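Local coordinates for protein 6'''-hydroxyparomomycin C oxidase (Microbacterium trichothecenolyticum, PDB 7DVE) that oxidises the C3 hydroxyl of the sugar in C-glycosides such as isoorientin and mangiferin, using one bound FAD and reducing oxygen to hydrogen peroxide, at residues V12-S17 / F267-A272; T36-E41 / T230-S235. All coordinates share one frame; numbering follows the deposited sequence.

Interaction 1: V12-S17 / F267-A272. With FAD (flavin-adenine dinucleotide), chain C.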
loop_
_atom_site.group_PDB
_atom_site.type_symbol
_atom_site.label_atom_id
_atom_site.label_comp_id
_atom_site.label_asym_id
_atom_site.label_seq_id
_atom_site.Cartn_x
_atom_site.Cartn_y
_atom_site.Cartn_z
ATOM N N VAL A 12 22.849 -4.677 -5.541
ATOM C CA VAL A 12 21.395 -4.663 -5.639
ATOM C C VAL A 12 20.935 -3.245 -5.952
ATOM O O VAL A 12 21.307 -2.290 -5.250
ATOM C CB VAL A 12 20.721 -5.176 -4.352
ATOM C CG1 VAL A 12 19.204 -5.223 -4.534
ATOM C CG2 VAL A 12 21.245 -6.550 -3.981
ATOM N N ALA A 13 20.112 -3.114 -6.992
ATOM C CA ALA A 13 19.447 -1.861 -7.315
ATOM C C ALA A 13 17.948 -2.020 -7.104
ATOM O O ALA A 13 17.355 -3.002 -7.555
ATOM C CB ALA A 13 19.737 -1.430 -8.751
ATOM N N ILE A 14 17.352 -1.054 -6.420
ATOM C CA ILE A 14 15.943 -1.049 -6.062
ATOM C C ILE A 14 15.342 0.199 -6.676
ATOM O O ILE A 14 15.879 1.293 -6.490
ATOM C CB ILE A 14 15.744 -1.037 -4.532
ATOM C CG1 ILE A 14 16.394 -2.266 -3.865
ATOM C CG2 ILE A 14 14.276 -0.923 -4.184
ATOM C CD1 ILE A 14 16.779 -2.027 -2.427
ATOM N N VAL A 15 14.260 0.037 -7.430
ATOM C CA VAL A 15 13.474 1.166 -7.911
ATOM C C VAL A 15 12.208 1.239 -7.066
ATOM O O VAL A 15 11.531 0.226 -6.852
ATOM C CB VAL A 15 13.210 1.049 -9.432
ATOM C CG1 VAL A 15 12.750 -0.318 -9.800
ATOM C CG2 VAL A 15 12.197 2.098 -9.943
ATOM N N GLY A 16 11.948 2.405 -6.487
ATOM C CA GLY A 16 10.823 2.541 -5.590
ATOM C C GLY A 16 11.211 2.634 -4.130
ATOM O O GLY A 16 12.021 1.835 -3.644
ATOM N N SER A 17 10.629 3.590 -3.399
ATOM C CA SER A 17 11.057 3.825 -2.027
ATOM C C SER A 17 9.895 3.770 -1.037
ATOM O O SER A 17 10.005 4.301 0.064
ATOM C CB SER A 17 11.788 5.159 -1.924
ATOM O OG SER A 17 10.859 6.218 -1.852
ATOM N N PHE A 267 21.398 -7.756 -9.140
ATOM C CA PHE A 267 20.025 -7.892 -8.676
ATOM C C PHE A 267 19.284 -6.590 -8.936
ATOM O O PHE A 267 19.816 -5.502 -8.693
ATOM C CB PHE A 267 19.967 -8.250 -7.186
ATOM C CG PHE A 267 20.630 -9.552 -6.856
ATOM C CD1 PHE A 267 21.976 -9.601 -6.548
ATOM C CD2 PHE A 267 19.907 -10.732 -6.872
ATOM C CE1 PHE A 267 22.591 -10.806 -6.259
ATOM C CE2 PHE A 267 20.516 -11.942 -6.586
ATOM C CZ PHE A 267 21.859 -11.976 -6.274
ATOM N N VAL A 268 18.068 -6.705 -9.460
ATOM C CA VAL A 268 17.194 -5.558 -9.674
ATOM C C VAL A 268 15.851 -5.871 -9.039
ATOM O O VAL A 268 15.233 -6.891 -9.358
ATOM C CB VAL A 268 17.028 -5.214 -11.164
ATOM C CG1 VAL A 268 16.042 -4.040 -11.333
ATOM C CG2 VAL A 268 18.371 -4.867 -11.757
ATOM N N VAL A 269 15.421 -5.026 -8.115
ATOM C CA VAL A 269 14.136 -5.172 -7.452
ATOM C C VAL A 269 13.302 -3.988 -7.895
ATOM O O VAL A 269 13.722 -2.835 -7.733
ATOM C CB VAL A 269 14.286 -5.227 -5.920
ATOM C CG1 VAL A 269 12.936 -5.517 -5.232
ATOM C CG2 VAL A 269 15.340 -6.261 -5.514
ATOM N N VAL A 270 12.165 -4.264 -8.522
ATOM C CA VAL A 270 11.248 -3.216 -8.953
ATOM C C VAL A 270 10.074 -3.224 -7.985
ATOM O O VAL A 270 9.303 -4.186 -7.929
ATOM C CB VAL A 270 10.785 -3.385 -10.410
ATOM C CG1 VAL A 270 9.887 -2.234 -10.793
ATOM C CG2 VAL A 270 11.977 -3.436 -11.359
ATOM N N ALA A 271 9.962 -2.154 -7.206
ATOM C CA ALA A 271 8.886 -1.964 -6.250
ATOM C C ALA A 271 8.279 -0.598 -6.550
ATOM O O ALA A 271 8.359 0.346 -5.759
ATOM C CB ALA A 271 9.397 -2.065 -4.813
ATOM N N ALA A 272 7.684 -0.484 -7.730
ATOM C CA ALA A 272 7.249 0.803 -8.250
ATOM C C ALA A 272 5.735 0.993 -8.172
ATOM O O ALA A 272 5.202 1.880 -8.841
ATOM C CB ALA A 272 7.749 0.960 -9.683
HETATM P PA FAD C . 4.267 2.794 -3.259
HETATM O O1A FAD C . 3.476 3.432 -4.340
HETATM O O2A FAD C . 3.869 3.021 -1.851
HETATM O O5B FAD C . 5.764 3.313 -3.559
HETATM C C5B FAD C . 6.327 3.101 -4.856
HETATM C C4B FAD C . 7.360 4.160 -5.147
HETATM O O4B FAD C . 7.919 3.812 -6.448
HETATM C C3B FAD C . 6.701 5.542 -5.334
HETATM O O3B FAD C . 7.378 6.483 -4.478
HETATM C C2B FAD C . 7.010 5.829 -6.811
HETATM O O2B FAD C . 7.284 7.214 -7.040
HETATM C C1B FAD C . 8.286 5.047 -7.044
HETATM N N9A FAD C . 8.513 4.812 -8.517
HETATM C C8A FAD C . 7.556 4.291 -9.302
HETATM N N7A FAD C . 8.039 4.188 -10.545
HETATM C C5A FAD C . 9.291 4.651 -10.545
HETATM C C6A FAD C . 10.198 4.745 -11.527
HETATM N N6A FAD C . 9.809 4.325 -12.731
HETATM N N1A FAD C . 11.437 5.232 -11.321
HETATM C C2A FAD C . 11.770 5.649 -10.031
HETATM N N3A FAD C . 10.807 5.529 -9.011
HETATM C C4A FAD C . 9.589 5.033 -9.289
HETATM N N1 FAD C . -2.595 0.616 2.731
HETATM C C2 FAD C . -2.814 -0.265 3.776
HETATM O O2 FAD C . -2.312 -1.381 3.701
HETATM N N3 FAD C . -3.601 0.120 4.873
HETATM C C4 FAD C . -4.132 1.428 4.937
HETATM O O4 FAD C . -4.803 1.762 5.918
HETATM C C4X FAD C . -3.901 2.299 3.878
HETATM N N5 FAD C . -4.428 3.548 3.845
HETATM C C5X FAD C . -4.061 4.412 2.855
HETATM C C6 FAD C . -4.481 5.756 2.877
HETATM C C7 FAD C . -4.076 6.672 1.913
HETATM C C7M FAD C . -4.549 8.147 1.972
HETATM C C8 FAD C . -3.233 6.249 0.884
HETATM C C8M FAD C . -2.779 7.252 -0.194
HETATM C C9 FAD C . -2.815 4.911 0.846
HETATM C C9A FAD C . -3.228 3.984 1.821
HETATM N N10 FAD C . -2.842 2.688 1.778
HETATM C C10 FAD C . -3.128 1.871 2.794
HETATM C "C1'" FAD C . -2.067 2.111 0.644
HETATM C "C2'" FAD C . -0.551 2.028 0.863
HETATM O "O2'" FAD C . -0.026 3.366 0.910
HETATM C "C3'" FAD C . 0.118 1.175 -0.266
HETATM O "O3'" FAD C . -0.409 -0.160 -0.244
HETATM C "C4'" FAD C . 1.625 1.040 -0.043
HETATM O "O4'" FAD C . 2.215 2.330 0.010
HETATM C "C5'" FAD C . 2.274 0.240 -1.205
HETATM O "O5'" FAD C . 3.712 0.301 -1.115
HETATM P P FAD C . 4.700 0.094 -2.380
HETATM O O1P FAD C . 6.108 0.448 -2.053
HETATM O O2P FAD C . 4.392 -1.258 -2.893
HETATM O O3P FAD C . 4.338 1.206 -3.498
#
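V269 O is gripped from across the strand pair by V15 N at 2.9 Å, and I14 CA adds a CA-H...O contact to the same V269 O at 3.3 Å. A13 O is held in the same way, by V269 N and the CA-H of V268. A13 N reaches F267 O, and A271 N closes the parallel ladder on V15 O. Side chains alternate between the two faces. On one, V12 sets CG2 against F267 CB at 3.8 Å and CG1 against V269 CG2, while I14 lies alongside V269. On the other, V15 has CG1 wedged between its backbone N and carbonyl carbon (chi1 47°), which presses that methyl to 3.4 Å from V270 CA. V15 CG2, 3.5 Å from FAD N1A, and A272 CB, 3.4 Å from N7A, lie against one face of the adenine. G16 CA sits 3.3 Å from the ribose O4B; its backbone (phi 106°) and A271 O leave no room for a side chain, so glycine is needed. This is the core of a Rossmann-type sheet, with the cofactor at its carboxy-terminal edge. Helix 19-31 packs on the V12, I14 and V269 face and helix 276-283 on that of V15 and V270; strand 37-40 extends the sheet beyond 12-15, and strand 473-475 beyond 267-270.

Interaction 2: T36-E41 / T230-S235. With FAD (flavin-adenine dinucleotide), chain C.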
loop_
_atom_site.group_PDB
_atom_site.type_symbol
_atom_site.label_atom_id
_atom_site.label_comp_id
_atom_site.label_asym_id
_atom_site.label_seq_id
_atom_site.Cartn_x
_atom_site.Cartn_y
_atom_site.Cartn_z
ATOM N N THR A 36 26.471 -3.791 -1.545
ATOM C CA THR A 36 26.137 -2.416 -1.886
ATOM C C THR A 36 24.741 -2.356 -2.489
ATOM O O THR A 36 24.345 -3.242 -3.254
ATOM C CB THR A 36 27.154 -1.833 -2.856
ATOM O OG1 THR A 36 27.300 -2.708 -3.989
ATOM C CG2 THR A 36 28.493 -1.684 -2.155
ATOM N N ILE A 37 23.994 -1.311 -2.126
ATOM C CA ILE A 37 22.577 -1.195 -2.440
ATOM C C ILE A 37 22.300 0.235 -2.895
ATOM O O ILE A 37 22.595 1.192 -2.169
ATOM C CB ILE A 37 21.689 -1.539 -1.230
ATOM C CG1 ILE A 37 22.023 -2.931 -0.683
ATOM C CG2 ILE A 37 20.207 -1.415 -1.600
ATOM C CD1 ILE A 37 21.540 -3.164 0.743
ATOM N N ALA A 38 21.720 0.389 -4.079
ATOM C CA ALA A 38 21.292 1.701 -4.546
ATOM C C ALA A 38 19.780 1.697 -4.720
ATOM O O ALA A 38 19.225 0.771 -5.315
ATOM C CB ALA A 38 21.987 2.081 -5.857
ATOM N N MET A 39 19.118 2.723 -4.204
ATOM C CA MET A 39 17.673 2.863 -4.317
ATOM C C MET A 39 17.388 4.123 -5.115
ATOM O O MET A 39 17.937 5.182 -4.804
ATOM C CB MET A 39 17.008 2.933 -2.941
ATOM C CG MET A 39 15.502 3.123 -2.981
ATOM S SD MET A 39 14.760 3.279 -1.318
ATOM C CE MET A 39 14.275 1.588 -0.987
ATOM N N PHE A 40 16.563 3.991 -6.156
ATOM C CA PHE A 40 16.199 5.075 -7.052
ATOM C C PHE A 40 14.704 5.340 -6.932
ATOM O O PHE A 40 13.892 4.414 -7.042
ATOM C CB PHE A 40 16.597 4.741 -8.491
ATOM C CG PHE A 40 18.034 4.328 -8.623
ATOM C CD1 PHE A 40 19.041 5.283 -8.660
ATOM C CD2 PHE A 40 18.384 2.988 -8.677
ATOM C CE1 PHE A 40 20.372 4.914 -8.761
ATOM C CE2 PHE A 40 19.706 2.611 -8.775
ATOM C CZ PHE A 40 20.707 3.579 -8.817
ATOM N N GLU A 41 14.359 6.602 -6.681
ATOM C CA GLU A 41 12.992 7.062 -6.487
ATOM C C GLU A 41 12.790 8.327 -7.310
ATOM O O GLU A 41 13.565 9.279 -7.175
ATOM C CB GLU A 41 12.713 7.348 -5.001
ATOM C CG GLU A 41 11.583 8.324 -4.773
ATOM C CD GLU A 41 10.238 7.725 -5.096
ATOM O OE1 GLU A 41 9.917 6.654 -4.556
ATOM O OE2 GLU A 41 9.499 8.326 -5.901
ATOM N N THR A 230 22.557 3.639 -0.512
ATOM C CA THR A 230 22.394 5.011 -0.985
ATOM C C THR A 230 21.005 5.189 -1.576
ATOM O O THR A 230 20.470 4.275 -2.211
ATOM C CB THR A 230 23.441 5.388 -2.038
ATOM O OG1 THR A 230 24.721 4.916 -1.613
ATOM C CG2 THR A 230 23.504 6.900 -2.217
ATOM N N LEU A 231 20.430 6.369 -1.357
ATOM C CA LEU A 231 19.092 6.709 -1.822
ATOM C C LEU A 231 19.191 7.929 -2.724
ATOM O O LEU A 231 19.551 9.018 -2.260
ATOM C CB LEU A 231 18.144 7.005 -0.659
ATOM C CG LEU A 231 16.646 6.936 -0.992
ATOM C CD1 LEU A 231 15.818 6.565 0.243
ATOM C CD2 LEU A 231 16.168 8.231 -1.592
ATOM N N PHE A 232 18.839 7.748 -3.994
ATOM C CA PHE A 232 18.773 8.812 -4.983
ATOM C C PHE A 232 17.301 9.126 -5.207
ATOM O O PHE A 232 16.596 8.349 -5.860
ATOM C CB PHE A 232 19.442 8.384 -6.283
ATOM C CG PHE A 232 20.866 7.970 -6.112
ATOM C CD1 PHE A 232 21.189 6.651 -5.832
ATOM C CD2 PHE A 232 21.887 8.903 -6.205
ATOM C CE1 PHE A 232 22.506 6.264 -5.667
ATOM C CE2 PHE A 232 23.209 8.525 -6.035
ATOM C CZ PHE A 232 23.517 7.204 -5.762
ATOM N N ASP A 233 16.840 10.248 -4.649
ATOM C CA ASP A 233 15.531 10.771 -5.007
ATOM C C ASP A 233 15.606 11.453 -6.377
ATOM O O ASP A 233 16.684 11.607 -6.965
ATOM C CB ASP A 233 14.989 11.712 -3.911
ATOM C CG ASP A 233 15.741 13.062 -3.796
ATOM O OD1 ASP A 233 16.581 13.421 -4.658
ATOM O OD2 ASP A 233 15.474 13.778 -2.796
ATOM N N GLU A 234 14.442 11.853 -6.889
ATOM C CA GLU A 234 14.359 12.513 -8.187
ATOM C C GLU A 234 15.209 11.767 -9.222
ATOM O O GLU A 234 16.016 12.346 -9.949
ATOM C CB GLU A 234 14.764 13.985 -8.070
ATOM C CG GLU A 234 14.070 14.721 -6.924
ATOM C CD GLU A 234 14.245 16.228 -6.995
ATOM O OE1 GLU A 234 13.888 16.831 -8.026
ATOM O OE2 GLU A 234 14.751 16.814 -6.018
ATOM N N SER A 235 15.034 10.449 -9.257
ATOM C CA SER A 235 15.807 9.575 -10.135
ATOM C C SER A 235 14.841 8.605 -10.798
ATOM O O SER A 235 14.340 7.683 -10.142
ATOM C CB SER A 235 16.888 8.831 -9.359
ATOM O OG SER A 235 17.875 9.742 -8.907
HETATM P PA FAD C . 4.267 2.794 -3.259
HETATM O O1A FAD C . 3.476 3.432 -4.340
HETATM O O2A FAD C . 3.869 3.021 -1.851
HETATM O O5B FAD C . 5.764 3.313 -3.559
HETATM C C5B FAD C . 6.327 3.101 -4.856
HETATM C C4B FAD C . 7.360 4.160 -5.147
HETATM O O4B FAD C . 7.919 3.812 -6.448
HETATM C C3B FAD C . 6.701 5.542 -5.334
HETATM O O3B FAD C . 7.378 6.483 -4.478
HETATM C C2B FAD C . 7.010 5.829 -6.811
HETATM O O2B FAD C . 7.284 7.214 -7.040
HETATM C C1B FAD C . 8.286 5.047 -7.044
HETATM N N9A FAD C . 8.513 4.812 -8.517
HETATM C C8A FAD C . 7.556 4.291 -9.302
HETATM N N7A FAD C . 8.039 4.188 -10.545
HETATM C C5A FAD C . 9.291 4.651 -10.545
HETATM C C6A FAD C . 10.198 4.745 -11.527
HETATM N N6A FAD C . 9.809 4.325 -12.731
HETATM N N1A FAD C . 11.437 5.232 -11.321
HETATM C C2A FAD C . 11.770 5.649 -10.031
HETATM N N3A FAD C . 10.807 5.529 -9.011
HETATM C C4A FAD C . 9.589 5.033 -9.289
HETATM N N1 FAD C . -2.595 0.616 2.731
HETATM C C2 FAD C . -2.814 -0.265 3.776
HETATM O O2 FAD C . -2.312 -1.381 3.701
HETATM N N3 FAD C . -3.601 0.120 4.873
HETATM C C4 FAD C . -4.132 1.428 4.937
HETATM O O4 FAD C . -4.803 1.762 5.918
HETATM C C4X FAD C . -3.901 2.299 3.878
HETATM N N5 FAD C . -4.428 3.548 3.845
HETATM C C5X FAD C . -4.061 4.412 2.855
HETATM C C6 FAD C . -4.481 5.756 2.877
HETATM C C7 FAD C . -4.076 6.672 1.913
HETATM C C7M FAD C . -4.549 8.147 1.972
HETATM C C8 FAD C . -3.233 6.249 0.884
HETATM C C8M FAD C . -2.779 7.252 -0.194
HETATM C C9 FAD C . -2.815 4.911 0.846
HETATM C C9A FAD C . -3.228 3.984 1.821
HETATM N N10 FAD C . -2.842 2.688 1.778
HETATM C C10 FAD C . -3.128 1.871 2.794
HETATM C "C1'" FAD C . -2.067 2.111 0.644
HETATM C "C2'" FAD C . -0.551 2.028 0.863
HETATM O "O2'" FAD C . -0.026 3.366 0.910
HETATM C "C3'" FAD C . 0.118 1.175 -0.266
HETATM O "O3'" FAD C . -0.409 -0.160 -0.244
HETATM C "C4'" FAD C . 1.625 1.040 -0.043
HETATM O "O4'" FAD C . 2.215 2.330 0.010
HETATM C "C5'" FAD C . 2.274 0.240 -1.205
HETATM O "O5'" FAD C . 3.712 0.301 -1.115
HETATM P P FAD C . 4.700 0.094 -2.380
HETATM O O1P FAD C . 6.108 0.448 -2.053
HETATM O O2P FAD C . 4.392 -1.258 -2.893
HETATM O O3P FAD C . 4.338 1.206 -3.498
#
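T230 starts the parallel pairing, giving its N-H to I37 O and taking M39 N on its own carbonyl. L231 comes next on the other face, its CD1 3.8 Å from M39 SD, the two side chains running the same way. F232 N then binds M39 O at 2.8 Å, and its ring lies beside that of F40, planes nearly parallel (15°) but displaced, with little of one ring over the other; the closest carbons are F232 CD1 and F40 CE1. F232 O takes E41 N. At D233 the chain turns: OD2 goes to T45 OG1, and the backbone O receives S235 OG, which also pairs with Y6 OH. Past E234, S235 N returns to E41 O at 2.8 Å from above the carbonyl plane, and S235 O comes within 3.3 Å of adenine C2A of FAD. E41 bends at chi2 (71°) to bring its carboxylate to the ribose, OE1 taking O3B at 2.5 Å and OE2 taking O2B at 2.7 Å, with S17 OG and G43 N as their respective second partners. An acidic residue just after the second strand, holding both ribose hydroxyls, is characteristic of Rossmann-type dinucleotide-binding domains, here the FAD domain of a GMC oxidoreductase.

How the interactions relate
Both contacts belong to one five-stranded parallel sheet, ordered 229-232, 37-40, 12-15, 267-270, 473-475, and their centres are 9 Å apart. Along the chain, interaction 1 opens with 12-17 and closes with 267-272, and both segments of interaction 2 fall in between. Helix 19-31 carries the chain from strand 12-15 to strand 37-40, a beta-alpha-beta crossover. These two strands join the contacts edge to edge: I14 O and F40 N lie 2.8 Å apart, a probable hydrogen bond, and S17 packs on M39. Interaction 1 therefore supplies the floor beneath the adenine and ribose, interaction 2 the ribose-binding acid, at one end of the same sheet.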